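PDB 4WD2: aromatic-amino-acid transaminase TyrB from Burkholderia cenocepacia K56-2Valvano, which probably catalyses the pyridoxal-phosphate-dependent transfer of the amino group from aromatic amino acids to a 2-oxo acid acceptor. Local coordinates for residues S129-S134 against R180-L185; D175-R180 against R212-F217; V117-L122 against E146-T151; N153-Y158 against D168-A173; K204-I209 against R242-L247. All blocks are in the same frame, centred on the assembly; numbering follows the deposited sequence.

In the fold
All five contacts belong to the sheet and flanking helices of the large domain of a class I aminotransferase. Contact 1 pairs strands 131-135 and 182-186; contact 2, its centre about 8 Å away, shares Arg180 and leads into strand 215-220. Contact 4 falls between the segments of contact 1 in sequence. Contact 5 lies about 9 Å from contact 2 and contact 3 some 21 Å from contact 5, both between centres. Along the chain the segments of contacts 1 and 3 alternate, as do those of 1 and 2 and of 2 and 5; contact 3 closes before 4, 2 and 5 open. The sheet so built is that of the domain carrying the Lys254-linked pyridoxal phosphate.

Contact 1. Residues S129-S134 against R180-L185; sequences SQVWLS and RSIVLL
In the central sheet of the large domain, Val131 pairs with Ile182 and Trp132 with Val183 as strands 131-134 and 182-185 run parallel, 4.7 Å apart at their axes and crossing at -21°. Three backbone bonds carry the pairing: Ile182 N to Gln130 O, Trp132 N to Ile182 O at 2.8 Å, and Leu184 N to Trp132 O. Ile182 O, which already accepts from Trp132 N, also receives a C-H...O contact from Val131 CA at 3.3 Å. Next to the first of these bonds, Ser129 OG donates to Arg180 O over 2.7 Å, reaching it from well above the carbonyl plane; with OG turned beside its own backbone N (chi1 -63°), the hydroxyl closes this end of the pair. Water 1 adds a bridge there from Gln130 N to Ser181 OG, a hydroxyl also bonded to Pro178 O. Water 2 does likewise at the far end, between Ser134 N and Leu184 O. On one face of the sheet CG2 of Val131 leans on Ile182 CB at 3.9 Å, beneath Phe145 of helix 141-147 and Leu122 of helix 110-125. On the other, the six-membered part of the Trp132 indole reaches back so that CZ3 comes 3.5 Å from Ser181 OG, while Leu177 packs on the same ring. A parallel pair inside a largely parallel sheet with helices on both faces fits the three-layered large domain of fold-type I pyridoxal phosphate enzymes.

Contact 2. Residues D175-R180 against R212-F217; sequences DALPAR and RELLPF
Ala179 and Arg180 draw alongside Glu213 and Leu214 where two loops meet, the CA atoms of Arg180 and Leu214 being 4.5 Å apart. Arg180 N donates to Glu213 O at 2.8 Å, and Ala179 CA directs a C-H...O contact at Arg212 O. Water 3 ties the loops a third time, donating to both Leu177 O and Arg212 O. Glu213, with positive phi, forms the Schellman motif that ends helix 199-211 and turns the chain into strand 215-220. This turn belongs to a beta-alpha-beta crossover, since strand 182-186, helix 199-211 and strand 215-220 follow one another and the two strands are parallel neighbours; the 175-180 loop enters the first of those strands just where the crossover returns. Among the side chains, Leu214 turns CD2 to the loop, where it lies 4.1 Å from Leu177 CB and 3.2 Å from Pro178 O. Farther out, Arg212 bends at chi2 (-62°) and brings NE to Asp175 OD1 in a salt bridge of 3.0 Å. That bond is nearly straight (170°) and lies in the guanidinium plane, yet it meets the oxygen from above the carboxylate, the two planar groups being turned 45° from each other. Toward the subunit interface, Arg180 and Leu215 both pack on Met9 of the second subunit.

Contact 3. Residues V117-L122 against E146-T151; sequences VGADFL and ERAGFT
Two methyl groups, Ala119 CB and Ala148 CB, meet at 3.8 Å where helix 110-125 passes the end of helix 141-147, and they head a small set of apolar contacts. The other member is Phe150, which points its ring rim at Leu122: CZ lies 3.9 Å from Leu122 CB and slightly closer to Leu122 C. Keeping CG beside the backbone N (chi1 -74°) directs the ring toward helix 110-125 from the loop that leaves the other helix. There Phe150 also touches Phe145 and, on the sheet beneath, Ile182. A second kind of contact is polar against aromatic. Ala119 O lies 3.4 Å from Phe150 CE2, in the plane of the ring and at its edge, so the carbonyl faces aromatic C-H rather than the pi cloud. Lys123 forms a cation-pi contact with the same ring. Water provides the third kind: water 4 donates to Asp120 OD1 at 2.6 Å and to Ala148 O at 2.8 Å. Asp120 OD1 is further engaged in a salt bridge with Lys116 of its own helix. Backbone turning accounts for the loop itself, for Gly149 has positive phi (107°) and closes a Schellman motif with its N bonded to Glu146 O. Between the two segments, direct contact is thus short methyl and ring-edge packing, and just beyond them Lys123 NZ bonds Gly149 O directly; the chemistry implies a join that rests on apolar fit plus one water bridge, with that lysine as a further link.

Contact 4. Residues N153-Y158 against D168-A173; sequences NTYPYY and DAMLAA
Strand 153-156 and helix 168-173 run at 136° to each other with axes 6.8 Å apart, and their nearest CA atoms are those of Pro156 and Met170, 4.8 Å apart. The proline ring fits between two alanines one helical turn apart: its CB lies 3.7 Å from Ala169 CB and its CD 3.6 Å from Ala173 CB. The small alanine side chains probably let the strand come this near. Pro156 O faces Met170 CB at 3.2 Å and is buried without a polar partner, probably a cost of the close packing. Met170 itself runs out fully extended, with CG anti to the backbone N (chi1 171°), and lies alongside two tyrosines that point the same way. Its methyl, CE, touches Tyr155 CE1 at 3.8 Å, and its sulfur touches Tyr157 CD1 at the same distance. SD stands obliquely to both rings, 5.4 Å from the Tyr155 centroid and 5.0 Å from that of Tyr157, a Met-aromatic contact with each. Tyr155 achieves this with CG between the backbone N and the carbonyl carbon, the crowded position (chi1 52°), and its ring edge is met by Tyr157 CD1. Hydroxyl bonds fix the far ends of the rings, Tyr155 OH to Leu184 O and Tyr157 OH to Val195 O, while His190 stacks on Tyr157. After the short antiparallel strand 164-165 the chain crosses through helix 167-175 to strand 182-186, passing strand 131-135, and this helix-on-strand packing is typical of such a connection in the alpha/beta large domain.

Contact 5. Residues K204-I209 against R242-L247; sequences KLIDVI and RGVPTL
Arg242 holds Asp207 end-on, NH1 and NH2 both donating to OD1 at 3.0 Å. The oxygen lies in the guanidinium plane between the two nitrogens, and the bonds are bent alike, with N-H...O angles of 144°. NH2 is placed on the anti lone pair of OD1, whereas NH1 comes in on the anti side but out of the carboxylate plane, the two groups being turned 57° apart. Glu210 takes a further salt bridge from Arg242 NH2 and Glu203 another from NH1, so three carboxylates of one helix meet its NH1 and NH2 and probably balance its charge. One guanidinium face is covered by Ile206, whose CG2 sits 3.6 Å from NH1, so the flat cation is gripped at its edge by charge, with a methyl over one face, off toward its rim. A bend at chi3 (57°) in Arg242 brings the group round to the helix. Next to this, Val244 inserts both methyls among the isoleucines: CG1 to Ile209 CG2 at 3.9 Å and CG2 to Ile206 CG2 at 4.2 Å. A second shell sets these groups in place. Gly243, with positive phi, forms the Schellman motif that ends helix 234-241 and turns the chain past Val244, where Thr246 OG1 donates to Val244 O at 2.9 Å. Leu239 of helix 234-241 backs both Ile206 and Val244, Pro216 of strand 215-220 lies against Val244 and Ile209, and helix 167-175 meets helix 199-211 through Met170 on Leu205.

Contact 1. Residues S129-S134 against R180-L185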
# COMPACT_ATOMS: atom_id res chain seq x y z
N SER A 129 5.78 21.90 11.93
CA SER A 129 4.42 22.27 11.56
C SER A 129 3.43 21.39 12.30
O SER A 129 3.71 20.24 12.59
CB SER A 129 4.20 22.13 10.05
OG SER A 129 5.03 23.01 9.33
N GLN A 130 2.26 21.95 12.62
CA GLN A 130 1.19 21.15 13.19
C GLN A 130 0.05 21.05 12.18
O GLN A 130 0.05 21.75 11.16
CB GLN A 130 0.73 21.75 14.51
CG GLN A 130 1.85 21.84 15.53
CD GLN A 130 1.37 22.21 16.91
OE1 GLN A 130 0.17 22.34 17.15
NE2 GLN A 130 2.31 22.38 17.84
N VAL A 131 -0.91 20.16 12.43
CA VAL A 131 -1.98 19.92 11.48
C VAL A 131 -3.33 20.38 12.04
O VAL A 131 -3.61 20.17 13.23
CB VAL A 131 -2.04 18.42 11.08
CG1 VAL A 131 -3.27 18.12 10.23
CG2 VAL A 131 -0.77 18.01 10.32
N TRP A 132 -4.13 21.02 11.20
CA TRP A 132 -5.48 21.45 11.59
C TRP A 132 -6.54 20.82 10.69
O TRP A 132 -6.48 20.94 9.47
CB TRP A 132 -5.61 22.98 11.53
CG TRP A 132 -5.13 23.69 12.76
CD1 TRP A 132 -5.89 24.14 13.80
CD2 TRP A 132 -3.77 24.01 13.10
NE1 TRP A 132 -5.10 24.74 14.75
CE2 TRP A 132 -3.79 24.67 14.34
CE3 TRP A 132 -2.55 23.81 12.46
CZ2 TRP A 132 -2.63 25.13 14.96
CZ3 TRP A 132 -1.40 24.27 13.07
CH2 TRP A 132 -1.45 24.92 14.31
N LEU A 133 -7.52 20.13 11.30
CA LEU A 133 -8.64 19.52 10.57
C LEU A 133 -9.95 20.20 10.95
O LEU A 133 -10.03 20.90 11.95
CB LEU A 133 -8.76 18.02 10.86
CG LEU A 133 -7.73 17.24 11.66
CD1 LEU A 133 -8.29 15.89 12.08
CD2 LEU A 133 -6.49 17.03 10.84
N SER A 134 -11.00 19.94 10.17
CA SER A 134 -12.30 20.51 10.45
C SER A 134 -12.95 19.86 11.66
O SER A 134 -12.68 18.70 11.98
CB SER A 134 -13.22 20.38 9.23
OG SER A 134 -13.37 19.02 8.86
N ARG A 180 3.33 27.89 7.45
CA ARG A 180 3.59 26.47 7.18
C ARG A 180 2.75 25.52 8.02
O ARG A 180 3.02 24.32 8.07
CB ARG A 180 5.08 26.18 7.34
CG ARG A 180 5.92 26.92 6.32
CD ARG A 180 7.40 26.85 6.63
NE ARG A 180 7.71 27.49 7.91
CZ ARG A 180 7.89 28.80 8.06
NH1 ARG A 180 7.79 29.62 7.02
NH2 ARG A 180 8.16 29.29 9.26
N SER A 181 1.71 26.04 8.67
CA SER A 181 0.71 25.19 9.29
C SER A 181 0.01 24.36 8.21
O SER A 181 -0.35 24.87 7.15
CB SER A 181 -0.32 26.02 10.06
OG SER A 181 0.29 26.69 11.15
N ILE A 182 -0.18 23.07 8.48
CA ILE A 182 -0.82 22.19 7.52
C ILE A 182 -2.33 22.16 7.76
O ILE A 182 -2.79 21.77 8.83
CB ILE A 182 -0.25 20.75 7.61
CG1 ILE A 182 1.25 20.76 7.31
CG2 ILE A 182 -0.99 19.83 6.64
CD1 ILE A 182 2.00 19.55 7.84
N VAL A 183 -3.10 22.59 6.76
CA VAL A 183 -4.54 22.69 6.92
C VAL A 183 -5.26 21.68 6.03
O VAL A 183 -5.28 21.82 4.81
CB VAL A 183 -5.03 24.12 6.60
CG1 VAL A 183 -6.52 24.26 6.89
CG2 VAL A 183 -4.25 25.13 7.40
N LEU A 184 -5.84 20.66 6.65
CA LEU A 184 -6.60 19.64 5.93
C LEU A 184 -7.97 20.18 5.55
O LEU A 184 -8.74 20.59 6.42
CB LEU A 184 -6.75 18.36 6.76
CG LEU A 184 -5.80 17.18 6.54
CD1 LEU A 184 -6.16 16.06 7.49
CD2 LEU A 184 -5.84 16.67 5.11
N LEU A 185 -8.26 20.17 4.26
CA LEU A 185 -9.52 20.71 3.77
C LEU A 185 -10.25 19.72 2.89
O LEU A 185 -9.64 19.11 2.01
CB LEU A 185 -9.26 22.01 3.00
CG LEU A 185 -8.55 23.10 3.81
CD1 LEU A 185 -7.70 23.97 2.91
CD2 LEU A 185 -9.57 23.94 4.57
O HOH W 1 2.09 25.01 12.58
O HOH W 2 -10.44 18.37 7.64

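Contact 2. Residues D175-R180 against R212-F217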
# COMPACT_ATOMS: atom_id res chain seq x y z
N ASP A 175 -6.93 32.05 9.86
CA ASP A 175 -6.16 33.29 9.71
C ASP A 175 -5.14 33.49 10.82
O ASP A 175 -4.19 34.26 10.67
CB ASP A 175 -7.10 34.50 9.65
CG ASP A 175 -6.39 35.76 9.19
OD1 ASP A 175 -5.58 35.68 8.25
OD2 ASP A 175 -6.64 36.83 9.79
N ALA A 176 -5.34 32.81 11.95
CA ALA A 176 -4.49 33.00 13.11
C ALA A 176 -3.32 32.01 13.17
O ALA A 176 -2.51 32.07 14.09
CB ALA A 176 -5.32 32.90 14.39
N LEU A 177 -3.24 31.12 12.19
CA LEU A 177 -2.20 30.09 12.19
C LEU A 177 -0.84 30.63 11.75
O LEU A 177 -0.75 31.53 10.91
CB LEU A 177 -2.60 28.92 11.29
CG LEU A 177 -3.93 28.27 11.65
CD1 LEU A 177 -4.23 27.08 10.74
CD2 LEU A 177 -3.91 27.86 13.11
N PRO A 178 0.24 30.06 12.31
CA PRO A 178 1.59 30.45 11.90
C PRO A 178 1.90 29.91 10.52
O PRO A 178 1.23 28.98 10.06
CB PRO A 178 2.48 29.81 12.97
CG PRO A 178 1.70 28.62 13.42
CD PRO A 178 0.25 29.02 13.35
N ALA A 179 2.90 30.49 9.86
CA ALA A 179 3.32 30.03 8.55
C ALA A 179 3.66 28.54 8.56
O ALA A 179 4.17 28.01 9.57
CB ALA A 179 4.51 30.84 8.05
N ARG A 180 3.33 27.89 7.45
CA ARG A 180 3.59 26.47 7.18
C ARG A 180 2.75 25.52 8.02
O ARG A 180 3.02 24.32 8.07
CB ARG A 180 5.08 26.18 7.34
CG ARG A 180 5.92 26.92 6.32
CD ARG A 180 7.40 26.85 6.63
NE ARG A 180 7.71 27.49 7.91
CZ ARG A 180 7.89 28.80 8.06
NH1 ARG A 180 7.79 29.62 7.02
NH2 ARG A 180 8.16 29.29 9.26
N ARG A 212 -1.00 34.03 4.64
CA ARG A 212 -0.37 33.54 5.86
C ARG A 212 0.66 32.44 5.60
O ARG A 212 1.26 31.92 6.54
CB ARG A 212 -1.44 33.05 6.83
CG ARG A 212 -2.43 34.14 7.26
CD ARG A 212 -1.73 35.26 8.00
NE ARG A 212 -2.67 36.17 8.65
CZ ARG A 212 -2.32 37.28 9.28
NH1 ARG A 212 -1.04 37.64 9.37
NH2 ARG A 212 -3.25 38.05 9.84
N GLU A 213 0.87 32.11 4.33
CA GLU A 213 1.87 31.12 3.92
C GLU A 213 1.61 29.77 4.56
O GLU A 213 2.53 29.12 5.06
CB GLU A 213 3.29 31.60 4.27
CG GLU A 213 3.69 32.86 3.54
CD GLU A 213 5.00 33.42 4.03
OE1 GLU A 213 5.02 34.59 4.45
OE2 GLU A 213 6.01 32.69 4.00
N LEU A 214 0.35 29.36 4.54
CA LEU A 214 -0.05 28.07 5.08
C LEU A 214 0.14 26.96 4.05
O LEU A 214 0.37 27.24 2.86
CB LEU A 214 -1.50 28.11 5.55
CG LEU A 214 -1.83 29.22 6.53
CD1 LEU A 214 -3.21 28.99 7.13
CD2 LEU A 214 -0.76 29.33 7.62
N LEU A 215 0.04 25.72 4.51
CA LEU A 215 0.15 24.54 3.66
C LEU A 215 -1.17 23.78 3.57
O LEU A 215 -1.43 22.89 4.38
CB LEU A 215 1.23 23.60 4.19
CG LEU A 215 2.63 23.84 3.67
CD1 LEU A 215 3.62 22.98 4.44
CD2 LEU A 215 2.67 23.53 2.18
N PRO A 216 -1.99 24.12 2.57
CA PRO A 216 -3.26 23.42 2.37
C PRO A 216 -3.08 22.01 1.85
O PRO A 216 -2.36 21.77 0.86
CB PRO A 216 -3.99 24.30 1.34
CG PRO A 216 -2.89 24.96 0.58
CD PRO A 216 -1.79 25.20 1.59
N PHE A 217 -3.72 21.07 2.54
CA PHE A 217 -3.78 19.68 2.12
C PHE A 217 -5.24 19.39 1.79
O PHE A 217 -6.06 19.18 2.69
CB PHE A 217 -3.25 18.75 3.23
CG PHE A 217 -2.74 17.42 2.72
CD1 PHE A 217 -1.74 16.76 3.41
CD2 PHE A 217 -3.24 16.84 1.58
CE1 PHE A 217 -1.26 15.55 2.97
CE2 PHE A 217 -2.77 15.63 1.13
CZ PHE A 217 -1.77 14.98 1.82
O HOH W 3 1.20 33.13 9.09

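Contact 3. Residues V117-L122 against E146-T151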
# COMPACT_ATOMS: atom_id res chain seq x y z
N VAL A 117 1.40 9.22 2.25
CA VAL A 117 2.63 9.59 1.56
C VAL A 117 2.89 11.08 1.73
O VAL A 117 4.02 11.49 2.00
CB VAL A 117 2.58 9.22 0.05
CG1 VAL A 117 3.72 9.89 -0.71
CG2 VAL A 117 2.64 7.70 -0.13
N GLY A 118 1.83 11.87 1.58
CA GLY A 118 1.90 13.30 1.81
C GLY A 118 2.34 13.65 3.23
O GLY A 118 3.22 14.49 3.42
N ALA A 119 1.71 13.02 4.22
CA ALA A 119 2.07 13.24 5.63
C ALA A 119 3.53 12.90 5.93
O ALA A 119 4.21 13.63 6.65
CB ALA A 119 1.14 12.42 6.55
N ASP A 120 4.01 11.78 5.39
CA ASP A 120 5.38 11.35 5.64
C ASP A 120 6.40 12.32 5.01
O ASP A 120 7.44 12.62 5.60
CB ASP A 120 5.61 9.92 5.12
CG ASP A 120 5.02 8.84 6.05
OD1 ASP A 120 4.59 9.17 7.17
OD2 ASP A 120 5.00 7.66 5.65
N PHE A 121 6.11 12.77 3.79
CA PHE A 121 6.92 13.80 3.13
C PHE A 121 6.91 15.11 3.94
O PHE A 121 7.97 15.70 4.17
CB PHE A 121 6.39 14.05 1.70
CG PHE A 121 6.87 15.34 1.06
CD1 PHE A 121 8.16 15.46 0.57
CD2 PHE A 121 6.01 16.42 0.93
CE1 PHE A 121 8.60 16.64 -0.01
CE2 PHE A 121 6.44 17.61 0.35
CZ PHE A 121 7.73 17.71 -0.13
N LEU A 122 5.74 15.54 4.36
CA LEU A 122 5.61 16.78 5.13
C LEU A 122 6.32 16.73 6.48
O LEU A 122 6.93 17.71 6.90
CB LEU A 122 4.14 17.14 5.33
CG LEU A 122 3.35 17.64 4.12
CD1 LEU A 122 1.89 17.81 4.48
CD2 LEU A 122 3.93 18.95 3.58
N GLU A 146 -1.48 11.94 13.19
CA GLU A 146 -0.85 11.75 14.49
C GLU A 146 0.16 10.59 14.46
O GLU A 146 1.25 10.69 15.02
CB GLU A 146 -1.90 11.53 15.58
CG GLU A 146 -2.64 12.78 16.01
CD GLU A 146 -3.50 12.57 17.24
OE1 GLU A 146 -3.66 11.40 17.66
OE2 GLU A 146 -4.02 13.56 17.80
N ARG A 147 -0.19 9.49 13.80
CA ARG A 147 0.74 8.36 13.70
C ARG A 147 1.93 8.69 12.79
O ARG A 147 2.98 8.07 12.89
CB ARG A 147 0.01 7.11 13.20
CG ARG A 147 -0.94 6.50 14.23
CD ARG A 147 -0.16 5.91 15.41
NE ARG A 147 -1.03 5.33 16.43
CZ ARG A 147 -1.39 4.05 16.48
NH1 ARG A 147 -2.18 3.61 17.44
NH2 ARG A 147 -0.96 3.20 15.55
N ALA A 148 1.76 9.68 11.92
CA ALA A 148 2.84 10.18 11.06
C ALA A 148 3.75 11.17 11.79
O ALA A 148 4.77 11.62 11.25
CB ALA A 148 2.26 10.82 9.81
N GLY A 149 3.39 11.52 13.02
CA GLY A 149 4.23 12.34 13.87
C GLY A 149 3.78 13.77 14.09
O GLY A 149 4.54 14.58 14.62
N PHE A 150 2.56 14.10 13.68
CA PHE A 150 2.07 15.47 13.81
C PHE A 150 1.15 15.67 15.01
O PHE A 150 0.31 14.82 15.31
CB PHE A 150 1.31 15.91 12.55
CG PHE A 150 2.19 16.20 11.38
CD1 PHE A 150 2.90 17.39 11.31
CD2 PHE A 150 2.30 15.30 10.34
CE1 PHE A 150 3.71 17.66 10.24
CE2 PHE A 150 3.11 15.57 9.25
CZ PHE A 150 3.82 16.76 9.20
N THR A 151 1.31 16.81 15.67
CA THR A 151 0.29 17.32 16.59
C THR A 151 -0.90 17.78 15.76
O THR A 151 -0.75 18.56 14.81
CB THR A 151 0.81 18.48 17.45
OG1 THR A 151 1.95 18.05 18.19
CG2 THR A 151 -0.26 18.96 18.40
O HOH W 4 5.87 10.30 9.10

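Contact 4. Residues N153-Y158 against D168-A173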
# COMPACT_ATOMS: atom_id res chain seq x y z
N ASN A 153 -4.72 19.45 15.43
CA ASN A 153 -5.70 20.36 16.01
C ASN A 153 -6.94 20.51 15.12
O ASN A 153 -7.00 19.95 14.03
CB ASN A 153 -5.07 21.73 16.26
CG ASN A 153 -3.69 21.63 16.91
OD1 ASN A 153 -3.58 21.37 18.11
ND2 ASN A 153 -2.65 21.85 16.11
N THR A 154 -7.92 21.27 15.60
CA THR A 154 -9.15 21.47 14.85
C THR A 154 -9.44 22.95 14.61
O THR A 154 -8.92 23.81 15.32
CB THR A 154 -10.37 20.83 15.57
OG1 THR A 154 -10.69 21.60 16.74
CG2 THR A 154 -10.06 19.42 15.99
N TYR A 155 -10.26 23.23 13.60
CA TYR A 155 -10.80 24.56 13.40
C TYR A 155 -12.33 24.45 13.36
O TYR A 155 -12.86 23.39 13.04
CB TYR A 155 -10.25 25.21 12.11
CG TYR A 155 -10.39 24.38 10.85
CD1 TYR A 155 -11.59 24.30 10.17
CD2 TYR A 155 -9.29 23.70 10.32
CE1 TYR A 155 -11.71 23.55 9.00
CE2 TYR A 155 -9.41 22.94 9.15
CZ TYR A 155 -10.62 22.87 8.50
OH TYR A 155 -10.75 22.13 7.36
N PRO A 156 -13.04 25.54 13.73
CA PRO A 156 -14.51 25.50 13.69
C PRO A 156 -15.01 25.20 12.29
O PRO A 156 -14.41 25.67 11.32
CB PRO A 156 -14.92 26.91 14.13
CG PRO A 156 -13.76 27.42 14.91
CD PRO A 156 -12.53 26.80 14.29
N TYR A 157 -16.08 24.42 12.17
CA TYR A 157 -16.59 24.10 10.85
C TYR A 157 -18.09 23.89 10.88
O TYR A 157 -18.85 24.75 10.46
CB TYR A 157 -15.87 22.87 10.28
CG TYR A 157 -16.12 22.64 8.80
CD1 TYR A 157 -15.39 23.32 7.84
CD2 TYR A 157 -17.09 21.74 8.36
CE1 TYR A 157 -15.61 23.12 6.48
CE2 TYR A 157 -17.32 21.53 7.02
CZ TYR A 157 -16.58 22.22 6.08
OH TYR A 157 -16.81 22.02 4.73
N TYR A 158 -18.52 22.74 11.40
CA TYR A 158 -19.95 22.44 11.41
C TYR A 158 -20.67 23.30 12.43
O TYR A 158 -20.15 23.55 13.53
CB TYR A 158 -20.20 20.96 11.70
CG TYR A 158 -21.66 20.59 11.74
CD1 TYR A 158 -22.41 20.52 10.57
CD2 TYR A 158 -22.29 20.31 12.95
CE1 TYR A 158 -23.76 20.18 10.61
CE2 TYR A 158 -23.63 19.96 12.99
CZ TYR A 158 -24.36 19.90 11.82
OH TYR A 158 -25.69 19.55 11.87
N ASP A 168 -17.31 32.24 9.31
CA ASP A 168 -16.57 33.32 9.96
C ASP A 168 -15.58 32.77 10.99
O ASP A 168 -14.43 33.20 11.03
CB ASP A 168 -17.52 34.32 10.62
CG ASP A 168 -18.28 35.19 9.62
OD1 ASP A 168 -17.87 35.26 8.45
OD2 ASP A 168 -19.28 35.81 10.03
N ALA A 169 -16.03 31.83 11.82
CA ALA A 169 -15.18 31.24 12.85
C ALA A 169 -14.07 30.38 12.23
O ALA A 169 -12.94 30.39 12.72
CB ALA A 169 -16.02 30.41 13.82
N MET A 170 -14.41 29.64 11.18
CA MET A 170 -13.44 28.86 10.43
C MET A 170 -12.34 29.74 9.86
O MET A 170 -11.15 29.44 10.00
CB MET A 170 -14.12 28.10 9.29
CG MET A 170 -13.14 27.44 8.34
SD MET A 170 -13.88 26.72 6.86
CE MET A 170 -12.43 25.93 6.16
N LEU A 171 -12.74 30.83 9.21
CA LEU A 171 -11.80 31.75 8.56
C LEU A 171 -10.90 32.46 9.58
O LEU A 171 -9.70 32.62 9.35
CB LEU A 171 -12.57 32.77 7.71
CG LEU A 171 -11.74 33.66 6.78
CD1 LEU A 171 -11.06 32.82 5.71
CD2 LEU A 171 -12.60 34.76 6.15
N ALA A 172 -11.48 32.89 10.70
CA ALA A 172 -10.71 33.57 11.73
C ALA A 172 -9.71 32.63 12.42
O ALA A 172 -8.58 33.04 12.73
CB ALA A 172 -11.65 34.19 12.76
N ALA A 173 -10.10 31.38 12.65
CA ALA A 173 -9.19 30.42 13.26
C ALA A 173 -8.01 30.14 12.33
O ALA A 173 -6.86 30.09 12.78
CB ALA A 173 -9.92 29.13 13.58

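Contact 5. Residues K204-I209 against R242-L247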
# COMPACT_ATOMS: atom_id res chain seq x y z
N LYS A 204 -12.23 33.53 -0.42
CA LYS A 204 -11.84 34.23 0.81
C LYS A 204 -10.89 33.40 1.67
O LYS A 204 -9.97 33.94 2.30
CB LYS A 204 -13.06 34.62 1.64
CG LYS A 204 -13.98 35.62 0.96
CD LYS A 204 -15.21 35.87 1.82
CE LYS A 204 -16.32 36.51 1.01
NZ LYS A 204 -17.52 36.78 1.85
N LEU A 205 -11.13 32.10 1.71
CA LEU A 205 -10.24 31.20 2.44
C LEU A 205 -8.86 31.16 1.79
O LEU A 205 -7.85 31.16 2.49
CB LEU A 205 -10.83 29.80 2.51
CG LEU A 205 -10.00 28.80 3.32
CD1 LEU A 205 -9.81 29.29 4.74
CD2 LEU A 205 -10.64 27.42 3.31
N ILE A 206 -8.81 31.14 0.46
CA ILE A 206 -7.53 31.06 -0.24
C ILE A 206 -6.74 32.36 -0.05
O ILE A 206 -5.51 32.32 0.08
CB ILE A 206 -7.72 30.76 -1.75
CG1 ILE A 206 -8.32 29.36 -1.94
CG2 ILE A 206 -6.38 30.83 -2.49
CD1 ILE A 206 -8.85 29.07 -3.34
N ASP A 207 -7.44 33.50 -0.01
CA ASP A 207 -6.81 34.78 0.32
C ASP A 207 -5.94 34.64 1.58
O ASP A 207 -4.79 35.05 1.60
CB ASP A 207 -7.85 35.87 0.56
CG ASP A 207 -8.62 36.26 -0.70
OD1 ASP A 207 -8.16 35.95 -1.83
OD2 ASP A 207 -9.67 36.92 -0.55
N VAL A 208 -6.54 34.07 2.62
CA VAL A 208 -5.89 33.88 3.91
C VAL A 208 -4.74 32.86 3.85
O VAL A 208 -3.63 33.13 4.32
CB VAL A 208 -6.92 33.43 4.97
CG1 VAL A 208 -6.22 32.86 6.20
CG2 VAL A 208 -7.83 34.60 5.35
N ILE A 209 -5.02 31.70 3.27
CA ILE A 209 -4.03 30.64 3.10
C ILE A 209 -2.77 31.14 2.38
O ILE A 209 -1.64 30.87 2.80
CB ILE A 209 -4.64 29.44 2.35
CG1 ILE A 209 -5.62 28.70 3.27
CG2 ILE A 209 -3.56 28.49 1.83
CD1 ILE A 209 -6.57 27.76 2.53
N ARG A 242 -3.64 30.14 -8.60
CA ARG A 242 -3.13 31.28 -7.85
C ARG A 242 -1.73 31.01 -7.31
O ARG A 242 -1.17 31.84 -6.59
CB ARG A 242 -4.11 31.63 -6.72
CG ARG A 242 -5.42 32.24 -7.23
CD ARG A 242 -6.37 32.60 -6.10
NE ARG A 242 -5.76 33.54 -5.16
CZ ARG A 242 -6.39 34.11 -4.14
NH1 ARG A 242 -7.67 33.83 -3.91
NH2 ARG A 242 -5.74 34.95 -3.33
N GLY A 243 -1.19 29.85 -7.65
CA GLY A 243 0.19 29.51 -7.32
C GLY A 243 0.45 29.12 -5.88
O GLY A 243 1.58 29.18 -5.40
N VAL A 244 -0.60 28.71 -5.17
CA VAL A 244 -0.46 28.36 -3.76
C VAL A 244 0.10 26.94 -3.60
O VAL A 244 -0.39 26.01 -4.25
CB VAL A 244 -1.82 28.48 -3.02
CG1 VAL A 244 -1.70 28.07 -1.56
CG2 VAL A 244 -2.35 29.91 -3.13
N PRO A 245 1.14 26.77 -2.76
CA PRO A 245 1.67 25.44 -2.44
C PRO A 245 0.58 24.54 -1.88
O PRO A 245 0.12 24.77 -0.77
CB PRO A 245 2.74 25.72 -1.38
CG PRO A 245 2.38 27.09 -0.83
CD PRO A 245 1.86 27.83 -2.03
N THR A 246 0.19 23.52 -2.63
CA THR A 246 -0.97 22.72 -2.25
C THR A 246 -0.71 21.23 -2.44
O THR A 246 -0.17 20.81 -3.46
CB THR A 246 -2.21 23.12 -3.08
OG1 THR A 246 -2.46 24.53 -2.92
CG2 THR A 246 -3.45 22.33 -2.66
N LEU A 247 -1.10 20.43 -1.46
CA LEU A 247 -1.11 18.99 -1.67
C LEU A 247 -2.55 18.59 -1.90
O LEU A 247 -3.46 19.13 -1.26
CB LEU A 247 -0.51 18.21 -0.48
CG LEU A 247 0.96 18.47 -0.12
CD1 LEU A 247 1.11 19.70 0.77
CD2 LEU A 247 1.59 17.27 0.55